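Local coordinates for MarR-family transcriptional regulator (Bordetella bronchiseptica, PDB 6PCO), which probably acts as a DNA-binding transcription regulator of biofilm formation, its grip on DNA being regulated by 6-hydroxynicotinic acid, at residues A[65-70]-A[159-163]; A[76-80]-A[118-122]; A[87-91]-A[146-150]; A[90-96]-A[137-141]. All blocks are in the same frame, centred on the assembly; numbering follows the deposited sequence.

Contact 1: A[65-70]-A[159-163]. With BU1 (1,4-butanediol), chain E.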
loop_
_atom_site.group_PDB
_atom_site.type_symbol
_atom_site.label_atom_id
_atom_site.label_comp_id
_atom_site.label_asym_id
_atom_site.label_seq_id
_atom_site.Cartn_x
_atom_site.Cartn_y
_atom_site.Cartn_z
ATOM N N ARG A 65 9.073 -0.892 -0.225
ATOM C CA ARG A 65 10.396 -0.277 -0.074
ATOM C C ARG A 65 10.285 1.030 0.733
ATOM O O ARG A 65 11.053 1.277 1.672
ATOM C CB ARG A 65 11.039 -0.020 -1.437
ATOM C CG ARG A 65 12.437 0.569 -1.320
ATOM C CD ARG A 65 13.175 0.674 -2.635
ATOM N NE ARG A 65 14.222 1.678 -2.521
ATOM C CZ ARG A 65 14.023 2.986 -2.636
ATOM N NH1 ARG A 65 12.791 3.476 -2.681
ATOM N NH2 ARG A 65 15.063 3.795 -2.721
ATOM N N HIS A 66 9.313 1.859 0.369
ATOM C CA HIS A 66 9.092 3.115 1.044
ATOM C C HIS A 66 8.803 2.884 2.535
ATOM O O HIS A 66 9.353 3.589 3.394
ATOM C CB HIS A 66 7.986 3.922 0.356
ATOM C CG HIS A 66 7.516 5.052 1.187
ATOM N ND1 HIS A 66 8.280 6.183 1.368
ATOM C CD2 HIS A 66 6.391 5.218 1.916
ATOM C CE1 HIS A 66 7.634 7.021 2.163
ATOM N NE2 HIS A 66 6.463 6.456 2.514
ATOM N N VAL A 67 7.955 1.903 2.855
ATOM C CA VAL A 67 7.541 1.693 4.256
ATOM C C VAL A 67 8.738 1.179 5.074
ATOM O O VAL A 67 8.939 1.617 6.205
ATOM C CB VAL A 67 6.309 0.774 4.376
ATOM C CG1 VAL A 67 6.105 0.283 5.799
ATOM C CG2 VAL A 67 5.047 1.473 3.887
ATOM N N ALA A 68 9.530 0.268 4.502
ATOM C CA ALA A 68 10.784 -0.157 5.131
ATOM C C ALA A 68 11.681 1.064 5.385
ATOM O O ALA A 68 12.197 1.235 6.483
ATOM C CB ALA A 68 11.486 -1.190 4.280
ATOM N N ILE A 69 11.861 1.914 4.365
ATOM C CA ILE A 69 12.674 3.083 4.533
ATOM C C ILE A 69 12.090 3.912 5.680
ATOM O O ILE A 69 12.826 4.382 6.546
ATOM C CB ILE A 69 12.775 3.890 3.229
ATOM C CG1 ILE A 69 13.731 3.227 2.244
ATOM C CG2 ILE A 69 13.178 5.335 3.501
ATOM C CD1 ILE A 69 13.523 3.668 0.812
ATOM N N PHE A 70 10.769 4.118 5.660
ATOM C CA PHE A 70 10.097 4.944 6.681
ATOM C C PHE A 70 10.461 4.418 8.076
ATOM O O PHE A 70 10.824 5.197 8.937
ATOM C CB PHE A 70 8.574 4.965 6.471
ATOM C CG PHE A 70 7.830 5.789 7.492
ATOM C CD1 PHE A 70 7.495 5.257 8.730
ATOM C CD2 PHE A 70 7.516 7.115 7.244
ATOM C CE1 PHE A 70 6.847 6.025 9.687
ATOM C CE2 PHE A 70 6.891 7.888 8.211
ATOM C CZ PHE A 70 6.554 7.342 9.429
ATOM N N ILE A 159 13.428 10.535 4.565
ATOM C CA ILE A 159 12.690 9.397 4.018
ATOM C C ILE A 159 12.361 9.642 2.537
ATOM O O ILE A 159 12.624 8.776 1.684
ATOM C CB ILE A 159 11.433 9.085 4.847
ATOM C CG1 ILE A 159 11.814 8.507 6.210
ATOM C CG2 ILE A 159 10.499 8.148 4.085
ATOM C CD1 ILE A 159 10.737 8.607 7.254
ATOM N N THR A 160 11.770 10.800 2.231
ATOM C CA THR A 160 11.450 11.157 0.838
ATOM C C THR A 160 12.701 11.011 -0.039
ATOM O O THR A 160 12.628 10.372 -1.094
ATOM C CB THR A 160 10.893 12.576 0.721
ATOM O OG1 THR A 160 9.615 12.602 1.348
ATOM C CG2 THR A 160 10.746 13.044 -0.706
ATOM N N GLN A 161 13.826 11.591 0.409
ATOM C CA GLN A 161 15.093 11.532 -0.326
ATOM C C GLN A 161 15.502 10.076 -0.574
ATOM O O GLN A 161 15.780 9.700 -1.715
ATOM C CB GLN A 161 16.212 12.270 0.410
ATOM C CG GLN A 161 16.062 13.787 0.418
ATOM C CD GLN A 161 15.783 14.348 -0.955
ATOM O OE1 GLN A 161 16.541 14.147 -1.907
ATOM N NE2 GLN A 161 14.658 15.037 -1.079
ATOM N N SER A 162 15.508 9.258 0.482
ATOM C CA SER A 162 15.861 7.829 0.372
ATOM C C SER A 162 14.942 7.129 -0.631
ATOM O O SER A 162 15.419 6.374 -1.466
ATOM C CB SER A 162 15.809 7.136 1.692
ATOM O OG SER A 162 16.810 7.639 2.556
ATOM N N THR A 163 13.636 7.407 -0.539
ATOM C CA THR A 163 12.654 6.755 -1.365
ATOM C C THR A 163 12.928 7.042 -2.843
ATOM O O THR A 163 12.815 6.124 -3.666
ATOM C CB THR A 163 11.230 7.171 -0.978
ATOM O OG1 THR A 163 11.001 6.775 0.376
ATOM C CG2 THR A 163 10.188 6.538 -1.874
HETATM C C1 BU1 E . 7.726 10.575 2.176
HETATM C C2 BU1 E . 6.235 10.356 2.490
HETATM C C3 BU1 E . 5.962 9.773 3.880
HETATM C C4 BU1 E . 4.501 9.295 3.950
HETATM O O5 BU1 E . 8.050 10.373 0.768
HETATM O O6 BU1 E . 4.342 7.857 3.877
#
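His-66 and Ile-159 meet in the closely packed part of this contact. Ile-159 CG2 lies 3.6 Å from His-66 CE1, the two side chains crossing at about a right angle, while Ile-159 CD1 reaches Phe-70 CD2 at 3.5 Å. His-66 sends CG anti to the backbone N (chi1 167°), which carries the ring to the second helix. His-66 ND1 donates almost straight (173°) and in the ring plane to Thr-163 OG1, 3.0 Å away; that hydroxyl donates in turn to Ile-159 O. These are the helices 55-73 and 143-164, running roughly antiparallel in the part of the MarR fold that builds the dimer, and the second subunit packs Gly-56 on His-66. At the other ring nitrogen, His-66 NE2 is 2.9 Å from O6 of a bound 1,4-butanediol, whose pocket also includes Val-85 and Thr-160. The more exposed side belongs to Arg-65. From its extended chain, Arg-65 NH1 donates to Thr-163 O at 2.8 Å, near the guanidinium plane, and NH2 to Ser-162 O at 2.9 Å, farther out of it. Ile-69 CD1 lies over one face of that group, and Ile-69 CG2 touches Ser-162 CB at 3.7 Å.

Contact 2: A[76-80]-A[118-122]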
loop_
_atom_site.group_PDB
_atom_site.type_symbol
_atom_site.label_atom_id
_atom_site.label_comp_id
_atom_site.label_asym_id
_atom_site.label_seq_id
_atom_site.Cartn_x
_atom_site.Cartn_y
_atom_site.Cartn_z
ATOM N N ASP A 76 10.943 7.843 16.370
ATOM C CA ASP A 76 9.824 7.285 17.124
ATOM C C ASP A 76 9.336 6.006 16.435
ATOM O O ASP A 76 8.652 6.058 15.408
ATOM C CB ASP A 76 8.666 8.274 17.258
ATOM C CG ASP A 76 7.510 7.722 18.076
ATOM O OD1 ASP A 76 7.419 6.487 18.221
ATOM O OD2 ASP A 76 6.715 8.525 18.575
ATOM N N SER A 77 9.668 4.863 17.040
ATOM C CA SER A 77 9.450 3.556 16.436
ATOM C C SER A 77 7.985 3.105 16.593
ATOM O O SER A 77 7.563 2.181 15.904
ATOM C CB SER A 77 10.431 2.555 17.001
ATOM O OG SER A 77 11.765 3.045 16.885
ATOM N N LYS A 78 7.220 3.762 17.482
ATOM C CA LYS A 78 5.792 3.453 17.710
ATOM C C LYS A 78 4.941 3.973 16.543
ATOM O O LYS A 78 3.854 3.434 16.269
ATOM C CB LYS A 78 5.290 4.075 19.017
ATOM C CG LYS A 78 5.638 3.311 20.286
ATOM C CD LYS A 78 5.387 4.113 21.548
ATOM C CE LYS A 78 5.062 3.268 22.765
ATOM N NZ LYS A 78 4.825 4.100 23.973
ATOM N N LEU A 79 5.464 5.001 15.858
ATOM C CA LEU A 79 4.749 5.775 14.858
ATOM C C LEU A 79 4.783 5.061 13.502
ATOM O O LEU A 79 5.839 4.764 13.010
ATOM C CB LEU A 79 5.423 7.144 14.765
ATOM C CG LEU A 79 4.590 8.259 14.136
ATOM C CD1 LEU A 79 3.425 8.656 15.041
ATOM C CD2 LEU A 79 5.466 9.468 13.825
ATOM N N THR A 80 3.612 4.816 12.904
ATOM C CA THR A 80 3.507 4.224 11.549
ATOM C C THR A 80 3.397 5.329 10.492
ATOM O O THR A 80 3.053 6.457 10.803
ATOM C CB THR A 80 2.313 3.270 11.455
ATOM O OG1 THR A 80 1.081 3.994 11.504
ATOM C CG2 THR A 80 2.325 2.239 12.563
ATOM N N ARG A 118 -5.238 4.627 18.089
ATOM C CA ARG A 118 -3.836 4.547 18.559
ATOM C C ARG A 118 -3.334 5.937 19.002
ATOM O O ARG A 118 -2.805 6.070 20.098
ATOM C CB ARG A 118 -2.944 3.909 17.488
ATOM C CG ARG A 118 -3.173 2.417 17.285
ATOM C CD ARG A 118 -2.247 1.814 16.244
ATOM N NE ARG A 118 -2.448 0.390 15.992
ATOM C CZ ARG A 118 -1.631 -0.362 15.257
ATOM N NH1 ARG A 118 -0.606 0.187 14.631
ATOM N NH2 ARG A 118 -1.824 -1.666 15.167
ATOM N N LEU A 119 -3.524 6.973 18.175
ATOM C CA LEU A 119 -3.051 8.333 18.516
ATOM C C LEU A 119 -3.818 8.887 19.735
ATOM O O LEU A 119 -3.211 9.543 20.582
ATOM C CB LEU A 119 -3.155 9.251 17.287
ATOM C CG LEU A 119 -2.287 8.859 16.082
ATOM C CD1 LEU A 119 -2.568 9.760 14.890
ATOM C CD2 LEU A 119 -0.793 8.884 16.389
ATOM N N LYS A 120 -5.123 8.607 19.854
ATOM C CA LYS A 120 -5.887 8.965 21.079
ATOM C C LYS A 120 -5.165 8.417 22.329
ATOM O O LYS A 120 -5.012 9.108 23.325
ATOM C CB LYS A 120 -7.343 8.486 21.014
ATOM N N ALA A 121 -4.676 7.179 22.254
ATOM C CA ALA A 121 -4.046 6.509 23.407
ATOM C C ALA A 121 -2.771 7.254 23.840
ATOM O O ALA A 121 -2.569 7.519 25.005
ATOM C CB ALA A 121 -3.778 5.053 23.081
ATOM N N ARG A 122 -1.922 7.630 22.887
ATOM C CA ARG A 122 -0.686 8.326 23.203
ATOM C C ARG A 122 -0.951 9.821 23.450
ATOM O O ARG A 122 -0.002 10.588 23.549
ATOM C CB ARG A 122 0.327 8.121 22.074
ATOM C CG ARG A 122 0.735 6.671 21.840
ATOM C CD ARG A 122 1.762 6.490 20.720
ATOM N NE ARG A 122 2.981 7.240 21.002
ATOM C CZ ARG A 122 3.896 7.591 20.112
ATOM N NH1 ARG A 122 3.893 7.073 18.893
ATOM N NH2 ARG A 122 4.820 8.466 20.454
#
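Charge pairing dominates where Asp-76 faces Arg-122. The two side chains arrive from opposite directions, and Arg-122 NH2 donates to Asp-76 OD2 at 2.7 Å, on the syn lone pair and close to the guanidinium plane; NH1 adds a weak bond to the same oxygen. Both nitrogens use OD2, and the carboxylate and guanidinium planes are 56° apart, so the pairing is not the flat two-oxygen one. A bend at chi3 of Arg-122 (59°) turns its head toward the loop. A hydrogen bond from the backbone to the carboxylate holds the acid: Asp-76 OD1 accepts from Lys-78 N at 2.8 Å in an Asx turn, within the type I turn that runs from Asp-76 to Leu-79. This loop joins helices 55-73 and 81-93, while Arg-122 follows the end of helix 109-121, probably the recognition helix of the winged helix-turn-helix. Packing, partly against guanidinium groups, makes up the rest. Lys-78 runs across the guanidinium of Arg-122, its CB 3.3 Å from NH1 and its CD over one face, off-centre. Leu-79 CD1 approaches Leu-119 CD2 at 4.4 Å, and both leucines also touch Leu-87 of helix 81-93. At the margin, Thr-80 CG2 lies 4.1 Å from Arg-118 NH1 at the guanidinium edge, while Thr-80 OG1 caps the N-H of Gln-83.

Contact 3: A[87-91]-A[146-150]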
loop_
_atom_site.group_PDB
_atom_site.type_symbol
_atom_site.label_atom_id
_atom_site.label_comp_id
_atom_site.label_asym_id
_atom_site.label_seq_id
_atom_site.Cartn_x
_atom_site.Cartn_y
_atom_site.Cartn_z
ATOM N N LEU A 87 -1.397 12.647 11.155
ATOM C CA LEU A 87 -0.962 13.753 12.007
ATOM C C LEU A 87 -0.684 14.990 11.147
ATOM O O LEU A 87 -1.118 16.069 11.509
ATOM C CB LEU A 87 0.264 13.335 12.827
ATOM C CG LEU A 87 -0.022 12.400 14.002
ATOM C CD1 LEU A 87 1.249 11.724 14.454
ATOM C CD2 LEU A 87 -0.660 13.136 15.173
ATOM N N CYS A 88 0.013 14.808 10.016
ATOM C CA CYS A 88 0.287 15.889 9.051
ATOM C C CYS A 88 -1.027 16.475 8.531
ATOM O O CYS A 88 -1.159 17.687 8.400
ATOM C CB CYS A 88 1.160 15.426 7.895
ATOM S SG CYS A 88 2.874 15.148 8.408
ATOM N N ALA A 89 -2.026 15.629 8.289
ATOM C CA ALA A 89 -3.299 16.156 7.800
ATOM C C ALA A 89 -3.939 17.066 8.868
ATOM O O ALA A 89 -4.550 18.054 8.509
ATOM C CB ALA A 89 -4.223 15.041 7.361
ATOM N N LEU A 90 -3.807 16.735 10.162
ATOM C CA LEU A 90 -4.441 17.531 11.209
ATOM C C LEU A 90 -3.696 18.860 11.381
ATOM O O LEU A 90 -4.311 19.893 11.605
ATOM C CB LEU A 90 -4.477 16.737 12.515
ATOM C CG LEU A 90 -5.384 15.511 12.486
ATOM C CD1 LEU A 90 -5.339 14.799 13.818
ATOM C CD2 LEU A 90 -6.821 15.877 12.153
ATOM N N ARG A 91 -2.369 18.800 11.257
ATOM C CA ARG A 91 -1.505 19.968 11.223
ATOM C C ARG A 91 -1.956 20.929 10.108
ATOM O O ARG A 91 -2.093 22.092 10.351
ATOM C CB ARG A 91 -0.052 19.507 11.040
ATOM C CG ARG A 91 0.980 20.623 10.920
ATOM C CD ARG A 91 0.994 21.456 12.177
ATOM N NE ARG A 91 2.126 22.366 12.262
ATOM C CZ ARG A 91 2.150 23.461 13.019
ATOM N NH1 ARG A 91 1.029 23.946 13.528
ATOM N NH2 ARG A 91 3.302 24.057 13.274
ATOM N N ARG A 146 1.351 18.270 17.826
ATOM C CA ARG A 146 1.954 19.284 16.973
ATOM C C ARG A 146 3.478 19.235 17.119
ATOM O O ARG A 146 4.204 19.311 16.141
ATOM C CB ARG A 146 1.368 20.647 17.332
ATOM C CG ARG A 146 1.705 21.782 16.381
ATOM C CD ARG A 146 0.886 23.021 16.745
ATOM N NE ARG A 146 -0.540 22.883 16.421
ATOM C CZ ARG A 146 -1.518 22.592 17.289
ATOM N NH1 ARG A 146 -1.291 22.624 18.596
ATOM N NH2 ARG A 146 -2.722 22.265 16.831
ATOM N N ALA A 147 3.972 19.046 18.343
ATOM C CA ALA A 147 5.430 19.006 18.550
ATOM C C ALA A 147 6.037 17.834 17.755
ATOM O O ALA A 147 6.979 18.011 16.984
ATOM C CB ALA A 147 5.735 18.924 20.018
ATOM N N LEU A 148 5.430 16.653 17.901
ATOM C CA LEU A 148 5.909 15.432 17.292
ATOM C C LEU A 148 5.928 15.555 15.758
ATOM O O LEU A 148 6.904 15.171 15.129
ATOM C CB LEU A 148 5.033 14.276 17.784
ATOM C CG LEU A 148 5.329 12.904 17.173
ATOM C CD1 LEU A 148 6.729 12.410 17.508
ATOM C CD2 LEU A 148 4.286 11.892 17.616
ATOM N N VAL A 149 4.862 16.094 15.156
ATOM C CA VAL A 149 4.832 16.381 13.713
ATOM C C VAL A 149 6.064 17.213 13.323
ATOM O O VAL A 149 6.731 16.889 12.364
ATOM C CB VAL A 149 3.542 17.127 13.321
ATOM C CG1 VAL A 149 3.622 17.751 11.932
ATOM C CG2 VAL A 149 2.332 16.232 13.424
ATOM N N GLU A 150 6.311 18.306 14.057
ATOM C CA GLU A 150 7.419 19.222 13.805
ATOM C C GLU A 150 8.765 18.494 13.995
ATOM O O GLU A 150 9.629 18.609 13.138
ATOM C CB GLU A 150 7.283 20.474 14.679
ATOM C CG GLU A 150 6.155 21.420 14.241
ATOM C CD GLU A 150 6.073 21.771 12.752
ATOM O OE1 GLU A 150 7.086 22.255 12.187
ATOM O OE2 GLU A 150 4.993 21.561 12.146
#
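Leu-87 opens the contact by setting its CB 3.6 Å from Val-149 CG2, the closest apolar approach between the two segments. Leu-87 CD1 reaches on to Leu-148 CD2 at the longer distance of 4.4 Å. Val-149 points toward helix 81-93 and parts its two methyls: CG2, beside its own backbone N, goes to Leu-87, and CG1, anti to that N (chi1 165°), turns to the residues that follow. One step on, Cys-88 SG lies 4.4 Å from Val-149 CG1 in a light contact, and the cysteine also packs on Phe-51 of the second subunit. A helical turn after Leu-87, Arg-91 brings the aliphatic start of its chain over the valine, with CG 4.0 Å from Val-149 CG1. The bend at chi2 (61°) then carries the guanidinium between Glu-150 and Arg-146. Arg-91 NE donates to Glu-150 OE2 at 3.0 Å, near the guanidinium plane but reaching the oxygen on its anti side and well out of the carboxylate plane; NH2 adds a weak bond to the same oxygen. Arg-146 CG lies over one guanidinium face, off-centre. NH1 of Arg-91 comes within 3.5 Å of Arg-146 NE, two like charges close together, an approach that the carboxylate of Glu-150 probably eases. A buried apolar patch thus gives way to an exposed ionic edge where helix 81-93 crosses the start of the long helix 143-164, the segment that in MarR proteins leads from the winged-helix lobe into the dimerisation region.

Contact 4: A[90-96]-A[137-141]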
loop_
_atom_site.group_PDB
_atom_site.type_symbol
_atom_site.label_atom_id
_atom_site.label_comp_id
_atom_site.label_asym_id
_atom_site.label_seq_id
_atom_site.Cartn_x
_atom_site.Cartn_y
_atom_site.Cartn_z
ATOM N N LEU A 90 -3.807 16.735 10.162
ATOM C CA LEU A 90 -4.441 17.531 11.209
ATOM C C LEU A 90 -3.696 18.860 11.381
ATOM O O LEU A 90 -4.311 19.893 11.605
ATOM C CB LEU A 90 -4.477 16.737 12.515
ATOM C CG LEU A 90 -5.384 15.511 12.486
ATOM C CD1 LEU A 90 -5.339 14.799 13.818
ATOM C CD2 LEU A 90 -6.821 15.877 12.153
ATOM N N ARG A 91 -2.369 18.800 11.257
ATOM C CA ARG A 91 -1.505 19.968 11.223
ATOM C C ARG A 91 -1.956 20.929 10.108
ATOM O O ARG A 91 -2.093 22.092 10.351
ATOM C CB ARG A 91 -0.052 19.507 11.040
ATOM C CG ARG A 91 0.980 20.623 10.920
ATOM C CD ARG A 91 0.994 21.456 12.177
ATOM N NE ARG A 91 2.126 22.366 12.262
ATOM C CZ ARG A 91 2.150 23.461 13.019
ATOM N NH1 ARG A 91 1.029 23.946 13.528
ATOM N NH2 ARG A 91 3.302 24.057 13.274
ATOM N N ASP A 92 -2.176 20.421 8.887
ATOM C CA ASP A 92 -2.505 21.246 7.702
ATOM C C ASP A 92 -3.976 21.712 7.713
ATOM O O ASP A 92 -4.248 22.778 7.194
ATOM C CB ASP A 92 -2.174 20.511 6.395
ATOM C CG ASP A 92 -0.689 20.234 6.150
ATOM O OD1 ASP A 92 0.154 20.737 6.925
ATOM O OD2 ASP A 92 -0.379 19.500 5.184
ATOM N N GLN A 93 -4.899 20.953 8.322
ATOM C CA GLN A 93 -6.382 21.156 8.195
ATOM C C GLN A 93 -7.068 21.683 9.468
ATOM O O GLN A 93 -8.213 22.115 9.405
ATOM C CB GLN A 93 -7.110 19.837 7.911
ATOM C CG GLN A 93 -6.793 19.217 6.564
ATOM C CD GLN A 93 -7.081 20.209 5.475
ATOM O OE1 GLN A 93 -6.200 20.580 4.707
ATOM N NE2 GLN A 93 -8.306 20.709 5.463
ATOM N N GLY A 94 -6.440 21.548 10.631
ATOM C CA GLY A 94 -7.118 21.808 11.878
ATOM C C GLY A 94 -8.178 20.760 12.146
ATOM O O GLY A 94 -8.027 19.597 11.775
ATOM N N ALA A 95 -9.263 21.171 12.805
ATOM C CA ALA A 95 -10.298 20.222 13.210
ATOM C C ALA A 95 -10.827 19.486 11.970
ATOM O O ALA A 95 -11.103 20.107 10.939
ATOM C CB ALA A 95 -11.398 20.923 13.968
ATOM N N CYS A 96 -10.915 18.156 12.094
ATOM C CA CYS A 96 -11.348 17.242 11.041
ATOM C C CYS A 96 -12.273 16.166 11.610
ATOM O O CYS A 96 -12.065 15.695 12.724
ATOM C CB CYS A 96 -10.164 16.528 10.413
ATOM S SG CYS A 96 -9.075 17.627 9.479
ATOM N N VAL A 137 -18.424 13.923 15.537
ATOM C CA VAL A 137 -17.189 13.958 16.350
ATOM C C VAL A 137 -16.041 14.588 15.551
ATOM O O VAL A 137 -15.989 14.473 14.340
ATOM C CB VAL A 137 -16.828 12.545 16.846
ATOM C CG1 VAL A 137 -16.260 11.669 15.736
ATOM C CG2 VAL A 137 -15.884 12.601 18.031
ATOM N N LEU A 138 -15.128 15.263 16.250
ATOM C CA LEU A 138 -13.970 15.920 15.624
ATOM C C LEU A 138 -12.665 15.491 16.311
ATOM O O LEU A 138 -12.613 15.284 17.536
ATOM C CB LEU A 138 -14.135 17.442 15.692
ATOM C CG LEU A 138 -15.157 18.051 14.731
ATOM C CD1 LEU A 138 -15.165 19.570 14.838
ATOM C CD2 LEU A 138 -14.880 17.642 13.297
ATOM N N VAL A 139 -11.612 15.353 15.495
ATOM C CA VAL A 139 -10.265 15.101 15.982
ATOM C C VAL A 139 -9.447 16.355 15.706
ATOM O O VAL A 139 -9.670 17.059 14.723
ATOM C CB VAL A 139 -9.611 13.853 15.361
ATOM C CG1 VAL A 139 -10.438 12.608 15.605
ATOM C CG2 VAL A 139 -9.352 14.004 13.878
ATOM N N THR A 140 -8.519 16.625 16.621
ATOM C CA THR A 140 -7.751 17.833 16.635
ATOM C C THR A 140 -6.399 17.499 17.259
ATOM O O THR A 140 -6.347 16.705 18.185
ATOM C CB THR A 140 -8.534 18.908 17.390
ATOM O OG1 THR A 140 -7.805 20.127 17.284
ATOM C CG2 THR A 140 -8.734 18.569 18.845
ATOM N N LEU A 141 -5.310 18.060 16.725
ATOM C CA LEU A 141 -4.003 17.839 17.342
ATOM C C LEU A 141 -4.029 18.382 18.770
ATOM O O LEU A 141 -4.603 19.450 19.025
ATOM C CB LEU A 141 -2.906 18.558 16.562
ATOM C CG LEU A 141 -2.367 17.853 15.326
ATOM C CD1 LEU A 141 -1.210 18.662 14.735
ATOM C CD2 LEU A 141 -1.931 16.435 15.639
#
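The flat carbonyl group of Cys-96 is flanked on its two faces by side chains of the strand: Leu-138 CD2 lies over the carbonyl carbon, 3.4 Å from Cys-96 C, and Val-139 CG2 approaches from the opposite face, 3.4 Å from Cys-96 O. Between them, Val-139 N donates to Cys-96 O at 2.8 Å. The return bond, Cys-96 N to Val-139 O, is 3.1 Å long. Together they make one antiparallel hydrogen-bonded pair, flanked by CA-H...O contacts from Ala-95 to Val-139 O and from Leu-138 to Cys-96 O. This single bridge adds the chain that follows helix 81-93 to the sheet of the winged helix, whose strand 137-141 pairs with strand 125-129 through Leu-138 and Thr-140. Gly-94, the first residue beyond the helix, has positive phi (69°), and there the chain turns toward the strand. On the buried side Leu-90 fills the angle between helix and strand. Leu-90 CD2 touches Val-139 CG2 at 3.6 Å, those two side chains crossing at about a right angle, and Leu-90 CB rests 3.7 Å from Leu-141 CG. Leu-141 CD1 touches the backbone N of Arg-91. At the exposed end, Ala-95 CB and Leu-138 CD1 pack more lightly, 4.1 Å apart.

Contact 1 has the most buried side, with four of its seven touching residues buried and none exposed, whereas contact 2 is more superficial, with two of seven buried. Contacts 1 and 3 share helix 143-164, about 19 Å apart between centres, and both touch the second subunit; contact 1 alone holds residues of the ligand pocket. The first pairs that helix with helix 55-73 through a histidine-threonine bond, while contact 3 crosses helix 81-93 with an ionic edge. Contact 4 shares Leu-90 and Arg-91 with contact 3 and joins its segments by backbone bonds. Contact 2, a loop salt bridge, adds its leucines to the apolar cluster of contact 3 and meets Phe-70 of contact 1.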